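Local coordinates for attachment invasion locus protein (Yersinia pestis, PDB 3QRA) that promotes attachment to and invasion of eukaryotic cells from the outer membrane, where it folds as an eight-stranded beta-barrel, at residues G10-R15 with A49-G54; S115-A120 with S135-K140. One frame throughout, in Å; residues are numbered along the deposited sequence.

Contact 1: residues G10-R15 with A49-G54; sequences GYAQSR and AQTRRG. With C8E ((hydroxyethyloxy)tri(ethyloxy)octane), chain G; C8E ((hydroxyethyloxy)tri(ethyloxy)octane), chain B.
The hydroxyl of Ser14 is gripped from two strands at once. Its OG lies 2.8 Å from OG1 of Thr51, a hydrogen bond in which either group could be the donor, and it is also hydrogen-bonded to the hydroxyl of Thr148 on strand 144-156, so the buried oxygen is held between residues of two other strands. At Thr51 the first torsion (chi1 60°) sets OG1 between the backbone N and the carbonyl carbon, facing Ser14, and leaves CG2 beside the backbone N. Thr51 CG2 does a second job, reaching CB of Ala12 at 3.7 Å. One threonine thus meets two alternate residues of the facing strand, its hydroxyl meeting the serine and its methyl the alanine.

The setting is the interior of an antiparallel, closed barrel. Strands 5-18 and 42-53 are not paired with each other, because strand 28-37 runs between them in the sheet; the two short segments come within 6.7 Å between axes and cross at -55°, and they meet through inward side chains. The alternation of a beta strand then sends Tyr11 and Gln13 to the outer surface. There a detergent molecule (chain G) lies along the Tyr11 ring, its C6 sitting 3.5 Å above one face, over the ring centre, while C3 packs against Tyr11 CB at the same distance. A second detergent (chain B) brings its ether oxygen O12 to 3.7 Å from Tyr11 CE2. The alkyl chain of the first occupies a surface that lipid would be expected to cover in the membrane. Inside, Met150 touches both Ala12 and Ala49, and Tyr71 packs against Thr51.

Contact 2: residues S115-A120 with S135-K140; sequences SLAYGA and SYEYSK. With C8E ((hydroxyethyloxy)tri(ethyloxy)octane), chain C; C8E ((hydroxyethyloxy)tri(ethyloxy)octane), chain H.
Ser139 OG donates a 2.8 Å hydrogen bond to the carbonyl oxygen of Leu116, arriving from above the carbonyl plane rather than on a lone pair. The same Leu116 O accepts a hydrogen bond from a water, which in turn accepts from Lys140 N at 2.8 Å and so bridges the two backbones where they separate. Next to it, Ser115 OG, anti to its own N (chi1 -168°), reaches Lys140 O at 2.9 Å. Here side chains and water replace direct backbone bonding; farther along, regular antiparallel pairing takes over. Tyr118 and Tyr138 form a hydrogen-bonded pair, with Tyr138 N to Tyr118 O at 2.8 Å, and Ala120 and Tyr136 form another, the Tyr136 N-H pointing almost straight at Ala120 O (172°). Between them Gly119 faces Glu137, the two CA atoms only 4.1 Å apart.

On the outer face the Tyr118 ring presents CD2 to the edge of the Tyr138 ring, 4.2 Å from its CD2. A detergent tail (chain C) runs over one face of Tyr118, offset toward the rim, and also touches Tyr138; a second (chain H) brings C8 to 3.5 Å from Tyr136 CD2. The three tyrosines and the detergent lying on them are consistent with a face turned toward lipid in the membrane.

Inward, Glu137 OE2 is hydrogen-bonded to Ser73 and Tyr71 of strand 66-81, across the barrel interior, and Ser135 OG to Lys33. The two segments belong to the hairpin of strands 108-124 and 130-141, flanked in the sheet by strand 86-102 beyond the first and strand 144-156 beyond the second.

Both contacts belong to one closed barrel, yet they illustrate two different ways in which its strands meet. Contact 1 joins strands separated by a third, chiefly through inward side chains, with no backbone pairing; it is small, buried and hangs on hydroxyls and methyls. Contact 2 joins sheet neighbours, so backbone hydrogen bonds dominate, the buried area is more than twice as large, and its burial is only partial. Their centres lie 13 Å apart without touching, but strand 66-81 supplies Tyr71 to both, against Thr51 in the first and Glu137 in the second. Polar groups meet inside the barrel in each case, whereas the tyrosines outside carry detergent chains.

Contact 1: residues G10-R15 with A49-G54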
loop_
_atom_site.group_PDB
_atom_site.type_symbol
_atom_site.label_atom_id
_atom_site.label_comp_id
_atom_site.label_asym_id
_atom_site.label_seq_id
_atom_site.Cartn_x
_atom_site.Cartn_y
_atom_site.Cartn_z
ATOM N N GLY A 10 6.151 3.948 -6.149
ATOM C CA GLY A 10 6.982 3.686 -4.993
ATOM C C GLY A 10 7.076 2.233 -4.593
ATOM O O GLY A 10 6.311 1.385 -5.061
ATOM N N TYR A 11 8.031 1.971 -3.710
ATOM C CA TYR A 11 8.202 0.673 -3.087
ATOM C C TYR A 11 7.060 0.446 -2.117
ATOM O O TYR A 11 6.585 1.392 -1.464
ATOM C CB TYR A 11 9.504 0.649 -2.296
ATOM C CG TYR A 11 10.751 0.894 -3.106
ATOM C CD1 TYR A 11 11.388 -0.155 -3.763
ATOM C CD2 TYR A 11 11.309 2.170 -3.193
ATOM C CE1 TYR A 11 12.540 0.059 -4.493
ATOM C CE2 TYR A 11 12.457 2.395 -3.926
ATOM C CZ TYR A 11 13.065 1.336 -4.573
ATOM O OH TYR A 11 14.204 1.549 -5.297
ATOM N N ALA A 12 6.603 -0.799 -2.049
ATOM C CA ALA A 12 5.708 -1.207 -0.966
ATOM C C ALA A 12 6.264 -2.457 -0.283
ATOM O O ALA A 12 6.780 -3.358 -0.946
ATOM C CB ALA A 12 4.301 -1.452 -1.501
ATOM N N GLN A 13 6.185 -2.512 1.043
ATOM C CA GLN A 13 6.649 -3.696 1.753
ATOM C C GLN A 13 5.656 -3.991 2.870
ATOM O O GLN A 13 5.271 -3.086 3.614
ATOM C CB GLN A 13 8.044 -3.471 2.331
ATOM C CG GLN A 13 8.565 -4.657 3.129
ATOM C CD GLN A 13 10.012 -4.985 2.814
ATOM O OE1 GLN A 13 10.419 -6.144 2.870
ATOM N NE2 GLN A 13 10.800 -3.962 2.497
ATOM N N SER A 14 5.217 -5.239 2.954
ATOM C CA SER A 14 4.242 -5.637 3.965
ATOM C C SER A 14 4.880 -6.514 5.038
ATOM O O SER A 14 5.860 -7.225 4.787
ATOM C CB SER A 14 3.071 -6.409 3.332
ATOM O OG SER A 14 2.363 -5.647 2.372
ATOM N N ARG A 15 4.323 -6.419 6.242
ATOM C CA ARG A 15 4.515 -7.381 7.306
ATOM C C ARG A 15 3.175 -8.083 7.470
ATOM O O ARG A 15 2.130 -7.441 7.438
ATOM C CB ARG A 15 4.886 -6.678 8.612
ATOM C CG ARG A 15 6.289 -6.060 8.632
ATOM C CD ARG A 15 6.642 -5.595 10.047
ATOM N NE ARG A 15 8.017 -5.118 10.147
ATOM N N ALA A 49 -1.946 -0.484 -4.239
ATOM C CA ALA A 49 -0.744 -1.153 -3.754
ATOM C C ALA A 49 -0.813 -2.646 -4.023
ATOM O O ALA A 49 -1.887 -3.254 -4.002
ATOM C CB ALA A 49 -0.546 -0.889 -2.241
ATOM N N GLN A 50 0.342 -3.239 -4.278
ATOM C CA GLN A 50 0.413 -4.682 -4.368
ATOM C C GLN A 50 1.719 -5.137 -3.755
ATOM O O GLN A 50 2.752 -4.523 -3.975
ATOM C CB GLN A 50 0.275 -5.143 -5.823
ATOM C CG GLN A 50 1.576 -5.372 -6.560
ATOM C CD GLN A 50 1.393 -6.258 -7.786
ATOM O OE1 GLN A 50 0.323 -6.267 -8.403
ATOM N NE2 GLN A 50 2.425 -7.032 -8.121
ATOM N N THR A 51 1.657 -6.188 -2.938
ATOM C CA THR A 51 2.858 -6.847 -2.441
ATOM C C THR A 51 2.695 -8.354 -2.589
ATOM O O THR A 51 1.585 -8.872 -2.684
ATOM C CB THR A 51 3.158 -6.517 -0.960
ATOM O OG1 THR A 51 2.060 -6.941 -0.139
ATOM C CG2 THR A 51 3.413 -5.020 -0.770
ATOM N N ARG A 52 3.806 -9.061 -2.626
ATOM C CA ARG A 52 3.722 -10.497 -2.833
ATOM C C ARG A 52 4.960 -11.183 -2.338
ATOM O O ARG A 52 6.025 -10.579 -2.195
ATOM C CB ARG A 52 3.494 -10.819 -4.314
ATOM C CG ARG A 52 4.619 -10.371 -5.226
ATOM C CD ARG A 52 4.190 -10.413 -6.694
ATOM N NE ARG A 52 5.334 -10.401 -7.602
ATOM N N ARG A 53 4.802 -12.464 -2.051
ATOM C CA ARG A 53 5.932 -13.328 -1.776
ATOM C C ARG A 53 5.619 -14.612 -2.512
ATOM O O ARG A 53 4.691 -15.316 -2.144
ATOM C CB ARG A 53 6.053 -13.589 -0.270
ATOM C CG ARG A 53 7.209 -14.502 0.114
ATOM C CD ARG A 53 7.103 -14.941 1.573
ATOM N N GLY A 54 6.369 -14.906 -3.568
ATOM C CA GLY A 54 6.085 -16.081 -4.374
ATOM C C GLY A 54 7.140 -17.163 -4.266
ATOM O O GLY A 54 7.944 -17.175 -3.337
HETATM C C1 C8E G . 9.016 0.933 1.660
HETATM C C2 C8E G . 10.214 0.035 1.348
HETATM C C3 C8E G . 11.322 0.820 0.652
HETATM C C4 C8E G . 12.659 0.080 0.677
HETATM C C5 C8E G . 13.670 0.734 -0.261
HETATM C C6 C8E G . 14.140 -0.219 -1.356
HETATM C C7 C8E G . 15.663 -0.253 -1.434
HETATM C C8 C8E G . 16.155 -1.314 -2.411
HETATM C C1 C8E B . 4.386 5.940 -13.136
HETATM C C2 C8E B . 4.547 7.405 -12.749
HETATM C C3 C8E B . 5.693 7.594 -11.759
HETATM C C4 C8E B . 6.655 8.685 -12.215
HETATM C C5 C8E B . 8.083 8.153 -12.336
HETATM C C6 C8E B . 8.928 8.685 -11.186
HETATM C C7 C8E B . 10.140 7.799 -10.916
HETATM C C8 C8E B . 10.567 7.883 -9.454
HETATM O O9 C8E B . 10.746 6.568 -8.974
HETATM C C10 C8E B . 11.259 6.496 -7.662
HETATM C C11 C8E B . 10.374 5.509 -6.916
HETATM O O12 C8E B . 10.890 5.272 -5.626
HETATM C C13 C8E B . 10.911 6.443 -4.864
HETATM C C14 C8E B . 11.985 6.352 -3.798
HETATM O O15 C8E B . 11.755 7.392 -2.873
HETATM C C16 C8E B . 12.306 8.620 -3.303
HETATM C C17 C8E B . 13.814 8.499 -3.470
#

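Contact 2: residues S115-A120 with S135-K140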
loop_
_atom_site.group_PDB
_atom_site.type_symbol
_atom_site.label_atom_id
_atom_site.label_comp_id
_atom_site.label_asym_id
_atom_site.label_seq_id
_atom_site.Cartn_x
_atom_site.Cartn_y
_atom_site.Cartn_z
ATOM N N SER A 115 -11.223 -7.243 2.854
ATOM C CA SER A 115 -11.668 -6.528 4.031
ATOM C C SER A 115 -11.382 -5.058 3.830
ATOM O O SER A 115 -10.851 -4.663 2.790
ATOM C CB SER A 115 -10.942 -7.040 5.279
ATOM O OG SER A 115 -11.562 -6.559 6.463
ATOM N N LEU A 116 -11.733 -4.247 4.817
ATOM C CA LEU A 116 -11.387 -2.827 4.766
ATOM C C LEU A 116 -9.872 -2.647 4.863
ATOM O O LEU A 116 -9.175 -3.429 5.531
ATOM C CB LEU A 116 -12.061 -2.082 5.914
ATOM C CG LEU A 116 -13.583 -1.963 5.818
ATOM C CD1 LEU A 116 -14.154 -1.393 7.118
ATOM C CD2 LEU A 116 -13.964 -1.093 4.611
ATOM N N ALA A 117 -9.366 -1.623 4.186
ATOM C CA ALA A 117 -7.985 -1.196 4.374
ATOM C C ALA A 117 -7.987 0.269 4.801
ATOM O O ALA A 117 -8.813 1.054 4.336
ATOM C CB ALA A 117 -7.191 -1.372 3.095
ATOM N N TYR A 118 -7.052 0.631 5.670
ATOM C CA TYR A 118 -7.012 1.975 6.242
ATOM C C TYR A 118 -5.604 2.498 6.089
ATOM O O TYR A 118 -4.664 1.773 6.333
ATOM C CB TYR A 118 -7.305 1.919 7.735
ATOM C CG TYR A 118 -8.497 1.088 8.133
ATOM C CD1 TYR A 118 -9.751 1.664 8.266
ATOM C CD2 TYR A 118 -8.367 -0.270 8.405
ATOM C CE1 TYR A 118 -10.847 0.909 8.667
ATOM C CE2 TYR A 118 -9.462 -1.035 8.797
ATOM C CZ TYR A 118 -10.696 -0.437 8.920
ATOM O OH TYR A 118 -11.793 -1.179 9.307
ATOM N N GLY A 119 -5.438 3.761 5.728
ATOM C CA GLY A 119 -4.102 4.290 5.544
ATOM C C GLY A 119 -3.931 5.721 6.010
ATOM O O GLY A 119 -4.899 6.440 6.252
ATOM N N ALA A 120 -2.682 6.126 6.163
ATOM C CA ALA A 120 -2.376 7.503 6.507
ATOM C C ALA A 120 -0.989 7.787 5.962
ATOM O O ALA A 120 -0.110 6.917 5.985
ATOM C CB ALA A 120 -2.415 7.706 8.028
ATOM N N SER A 135 3.614 6.460 3.120
ATOM C CA SER A 135 2.382 6.135 3.833
ATOM C C SER A 135 2.414 4.759 4.477
ATOM O O SER A 135 3.274 3.935 4.171
ATOM C CB SER A 135 1.168 6.260 2.893
ATOM O OG SER A 135 1.052 5.139 2.033
ATOM N N TYR A 136 1.472 4.543 5.390
ATOM C CA TYR A 136 1.274 3.251 6.028
ATOM C C TYR A 136 -0.179 2.834 5.823
ATOM O O TYR A 136 -1.096 3.675 5.780
ATOM C CB TYR A 136 1.610 3.306 7.525
ATOM C CG TYR A 136 1.247 2.030 8.255
ATOM C CD1 TYR A 136 2.083 0.916 8.200
ATOM C CD2 TYR A 136 0.071 1.934 8.998
ATOM C CE1 TYR A 136 1.755 -0.257 8.866
ATOM C CE2 TYR A 136 -0.265 0.756 9.660
ATOM C CZ TYR A 136 0.582 -0.329 9.585
ATOM O OH TYR A 136 0.268 -1.505 10.236
ATOM N N GLU A 137 -0.382 1.531 5.679
ATOM C CA GLU A 137 -1.699 0.971 5.462
ATOM C C GLU A 137 -1.869 -0.265 6.328
ATOM O O GLU A 137 -0.926 -0.997 6.533
ATOM C CB GLU A 137 -1.816 0.579 3.999
ATOM C CG GLU A 137 -3.117 -0.068 3.603
ATOM C CD GLU A 137 -3.173 -0.204 2.100
ATOM O OE1 GLU A 137 -3.293 0.849 1.434
ATOM O OE2 GLU A 137 -3.044 -1.341 1.592
ATOM N N TYR A 138 -3.082 -0.499 6.807
ATOM C CA TYR A 138 -3.397 -1.655 7.642
ATOM C C TYR A 138 -4.666 -2.322 7.132
ATOM O O TYR A 138 -5.630 -1.646 6.760
ATOM C CB TYR A 138 -3.605 -1.213 9.089
ATOM C CG TYR A 138 -4.072 -2.316 10.007
ATOM C CD1 TYR A 138 -3.175 -3.257 10.511
ATOM C CD2 TYR A 138 -5.411 -2.409 10.387
ATOM C CE1 TYR A 138 -3.611 -4.275 11.376
ATOM C CE2 TYR A 138 -5.850 -3.415 11.246
ATOM C CZ TYR A 138 -4.952 -4.342 11.727
ATOM O OH TYR A 138 -5.397 -5.326 12.582
ATOM N N SER A 139 -4.661 -3.647 7.073
ATOM C CA SER A 139 -5.886 -4.371 6.756
ATOM C C SER A 139 -5.918 -5.655 7.564
ATOM O O SER A 139 -4.915 -6.365 7.645
ATOM C CB SER A 139 -5.972 -4.672 5.254
ATOM O OG SER A 139 -7.176 -5.348 4.916
ATOM N N LYS A 140 -7.059 -5.945 8.184
ATOM C CA LYS A 140 -7.226 -7.210 8.880
ATOM C C LYS A 140 -8.143 -8.131 8.084
ATOM O O LYS A 140 -9.308 -7.812 7.836
ATOM C CB LYS A 140 -7.756 -7.025 10.313
ATOM C CG LYS A 140 -7.705 -8.327 11.119
ATOM C CD LYS A 140 -7.885 -8.098 12.613
ATOM C CE LYS A 140 -7.706 -9.405 13.380
ATOM N NZ LYS A 140 -7.766 -9.188 14.845
HETATM C C1 C8E C . -11.609 -2.330 13.963
HETATM C C2 C8E C . -10.225 -1.690 13.991
HETATM C C3 C8E C . -9.908 -0.945 12.699
HETATM C C4 C8E C . -9.021 0.261 12.991
HETATM C C5 C8E C . -7.708 0.221 12.217
HETATM C C6 C8E C . -7.258 1.631 11.844
HETATM C C7 C8E C . -5.837 1.642 11.293
HETATM C C8 C8E C . -5.398 3.048 10.902
HETATM O O9 C8E C . -4.005 3.089 10.682
HETATM C C10 C8E C . -3.665 3.741 9.475
HETATM C C1 C8E H . 4.708 8.463 6.817
HETATM C C2 C8E H . 3.615 7.576 7.402
HETATM C C3 C8E H . 2.851 8.292 8.510
HETATM C C4 C8E H . 1.474 7.669 8.721
HETATM C C5 C8E H . 1.250 7.273 10.179
HETATM C C6 C8E H . 0.910 5.793 10.323
HETATM C C7 C8E H . 1.312 5.279 11.701
HETATM C C8 C8E H . 1.033 3.788 11.852
HETATM O O9 C8E H . 2.023 3.201 12.669
HETATM O O HOH W 1 -9.620 -4.771 7.866
#